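PDB 1SA3: type II restriction enzyme MspI from Moraxella sp., which recognises the double-stranded DNA sequence 5'-CCGG-3' and cleaves it after the first C, leaving fragments with terminal 5'-phosphates. Local coordinates for residues L70-D75 against F104-Q109. Residues are numbered along the deposited sequence; the frame is centred on the assembly and turned at random.
Sequences LNLDLD and FTFHNQ
Leu72 reaches across to two phenylalanines, Phe104 and Phe106, that stand on the same side of strand 100-106. Its methyl CD1 lies over one face of the Phe104 ring, 4.1 Å from Phe104 CD1 and displaced toward the rim. A branched leucine suits the place, since the other methyl, CD2, can point to the edge of the Phe106 ring, although the closeness of that second approach is doubtful. The CB bond of Leu72 already points to the strand, and with CG beside the backbone N (chi1 -76°) the fork faces the rings. Leu70 CD1 meets Phe104 CE1 obliquely at 3.7 Å, and both CD1 methyls lie on the same side of that ring's plane. No hydrogen bond joins the two segments; the contact is apolar and small, with 149 Å² buried in all.

Between the leucines, Asn71 ends helix 57-69 in a Schellman motif, with a positive phi of 55° that asparagine tolerates well. Opposite, Phe106 opens a type I turn closed by Gln109 N to Phe106 O at 3.2 Å, leading into strand 111-121.

Phe104 is buried and also packs on Leu66 and Leu67 of helix 57-69, Ile77 and Val80 of strand 77-84 and Val114 of strand 111-121; a broad apolar ring suits a place where so many elements meet. This is the mixed five-stranded sheet of a PDDEXK-clan endonuclease, here about 19 Å from the DNA between nearest atoms. The connection from helix 57-69 to the outermost strand 77-84 thus lies against the turn end of hairpin 100-106/111-121.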
# COMPACT_ATOMS: atom_id res chain seq x y z
N LEU E 70 -3.49 -14.38 -0.58
CA LEU E 70 -2.92 -15.04 -1.75
C LEU E 70 -3.60 -16.36 -2.07
O LEU E 70 -3.24 -17.03 -3.04
CB LEU E 70 -1.43 -15.33 -1.51
CG LEU E 70 -0.48 -14.14 -1.39
CD1 LEU E 70 0.90 -14.63 -0.92
CD2 LEU E 70 -0.35 -13.44 -2.74
N ASN E 71 -4.58 -16.74 -1.25
CA ASN E 71 -5.29 -18.00 -1.45
C ASN E 71 -4.30 -19.16 -1.50
O ASN E 71 -4.40 -20.03 -2.37
CB ASN E 71 -6.12 -17.96 -2.74
CG ASN E 71 -7.22 -16.93 -2.70
OD1 ASN E 71 -8.06 -16.95 -1.79
ND2 ASN E 71 -7.24 -16.03 -3.67
N LEU E 72 -3.34 -19.16 -0.58
CA LEU E 72 -2.32 -20.20 -0.52
C LEU E 72 -2.45 -20.97 0.79
O LEU E 72 -2.67 -20.38 1.85
CB LEU E 72 -0.92 -19.61 -0.56
CG LEU E 72 -0.31 -19.09 -1.86
CD1 LEU E 72 0.61 -17.94 -1.53
CD2 LEU E 72 0.46 -20.21 -2.57
N ASP E 73 -2.30 -22.29 0.72
CA ASP E 73 -2.37 -23.12 1.91
C ASP E 73 -0.95 -23.39 2.41
O ASP E 73 -0.07 -23.76 1.65
CB ASP E 73 -3.07 -24.44 1.59
CG ASP E 73 -4.51 -24.24 1.18
OD1 ASP E 73 -5.30 -23.73 2.01
OD2 ASP E 73 -4.85 -24.59 0.03
N LEU E 74 -0.74 -23.18 3.71
CA LEU E 74 0.56 -23.39 4.32
C LEU E 74 1.13 -24.76 3.97
O LEU E 74 2.32 -24.89 3.67
CB LEU E 74 0.45 -23.24 5.83
CG LEU E 74 1.73 -23.44 6.66
CD1 LEU E 74 2.82 -22.50 6.17
CD2 LEU E 74 1.42 -23.19 8.13
N ASP E 75 0.29 -25.79 4.00
CA ASP E 75 0.77 -27.14 3.72
C ASP E 75 1.27 -27.37 2.30
O ASP E 75 1.95 -28.35 2.04
CB ASP E 75 -0.32 -28.17 4.03
CG ASP E 75 -0.60 -28.28 5.52
OD1 ASP E 75 0.35 -28.11 6.32
OD2 ASP E 75 -1.76 -28.55 5.88
N PHE E 104 7.52 -18.00 -2.71
CA PHE E 104 7.09 -19.29 -2.18
C PHE E 104 7.39 -20.36 -3.21
O PHE E 104 7.12 -20.17 -4.40
CB PHE E 104 5.58 -19.32 -1.91
CG PHE E 104 5.12 -18.33 -0.90
CD1 PHE E 104 4.64 -17.08 -1.28
CD2 PHE E 104 5.13 -18.65 0.46
CE1 PHE E 104 4.17 -16.17 -0.33
CE2 PHE E 104 4.66 -17.75 1.40
CZ PHE E 104 4.18 -16.51 1.00
N THR E 105 7.94 -21.48 -2.76
CA THR E 105 8.25 -22.58 -3.66
C THR E 105 7.29 -23.71 -3.32
O THR E 105 7.10 -24.05 -2.16
CB THR E 105 9.71 -23.06 -3.47
OG1 THR E 105 10.59 -21.99 -3.82
CG2 THR E 105 10.01 -24.25 -4.38
N PHE E 106 6.69 -24.29 -4.36
CA PHE E 106 5.72 -25.36 -4.17
C PHE E 106 6.29 -26.76 -4.43
O PHE E 106 7.46 -26.90 -4.75
CB PHE E 106 4.50 -25.08 -5.06
CG PHE E 106 3.95 -23.69 -4.90
CD1 PHE E 106 4.02 -22.77 -5.95
CD2 PHE E 106 3.40 -23.28 -3.70
CE1 PHE E 106 3.54 -21.47 -5.80
CE2 PHE E 106 2.92 -21.98 -3.53
CZ PHE E 106 2.99 -21.07 -4.59
N HIS E 107 5.46 -27.78 -4.29
CA HIS E 107 5.91 -29.16 -4.46
C HIS E 107 6.52 -29.54 -5.81
O HIS E 107 7.52 -30.25 -5.86
CB HIS E 107 4.76 -30.13 -4.17
CG HIS E 107 3.69 -30.11 -5.22
ND1 HIS E 107 2.88 -29.01 -5.43
CD2 HIS E 107 3.31 -31.04 -6.12
CE1 HIS E 107 2.05 -29.26 -6.43
NE2 HIS E 107 2.29 -30.49 -6.87
N ASN E 108 5.93 -29.07 -6.91
CA ASN E 108 6.44 -29.41 -8.24
C ASN E 108 7.58 -28.52 -8.70
O ASN E 108 7.88 -28.46 -9.90
CB ASN E 108 5.30 -29.35 -9.26
CG ASN E 108 4.76 -27.96 -9.44
OD1 ASN E 108 4.91 -27.11 -8.56
ND2 ASN E 108 4.12 -27.71 -10.58
N GLN E 109 8.20 -27.82 -7.75
CA GLN E 109 9.31 -26.92 -8.05
C GLN E 109 8.87 -25.59 -8.65
O GLN E 109 9.71 -24.78 -9.02
CB GLN E 109 10.32 -27.59 -8.99
CG GLN E 109 11.58 -28.14 -8.32
CD GLN E 109 11.31 -29.30 -7.39
OE1 GLN E 109 10.70 -29.14 -6.33
NE2 GLN E 109 11.75 -30.49 -7.79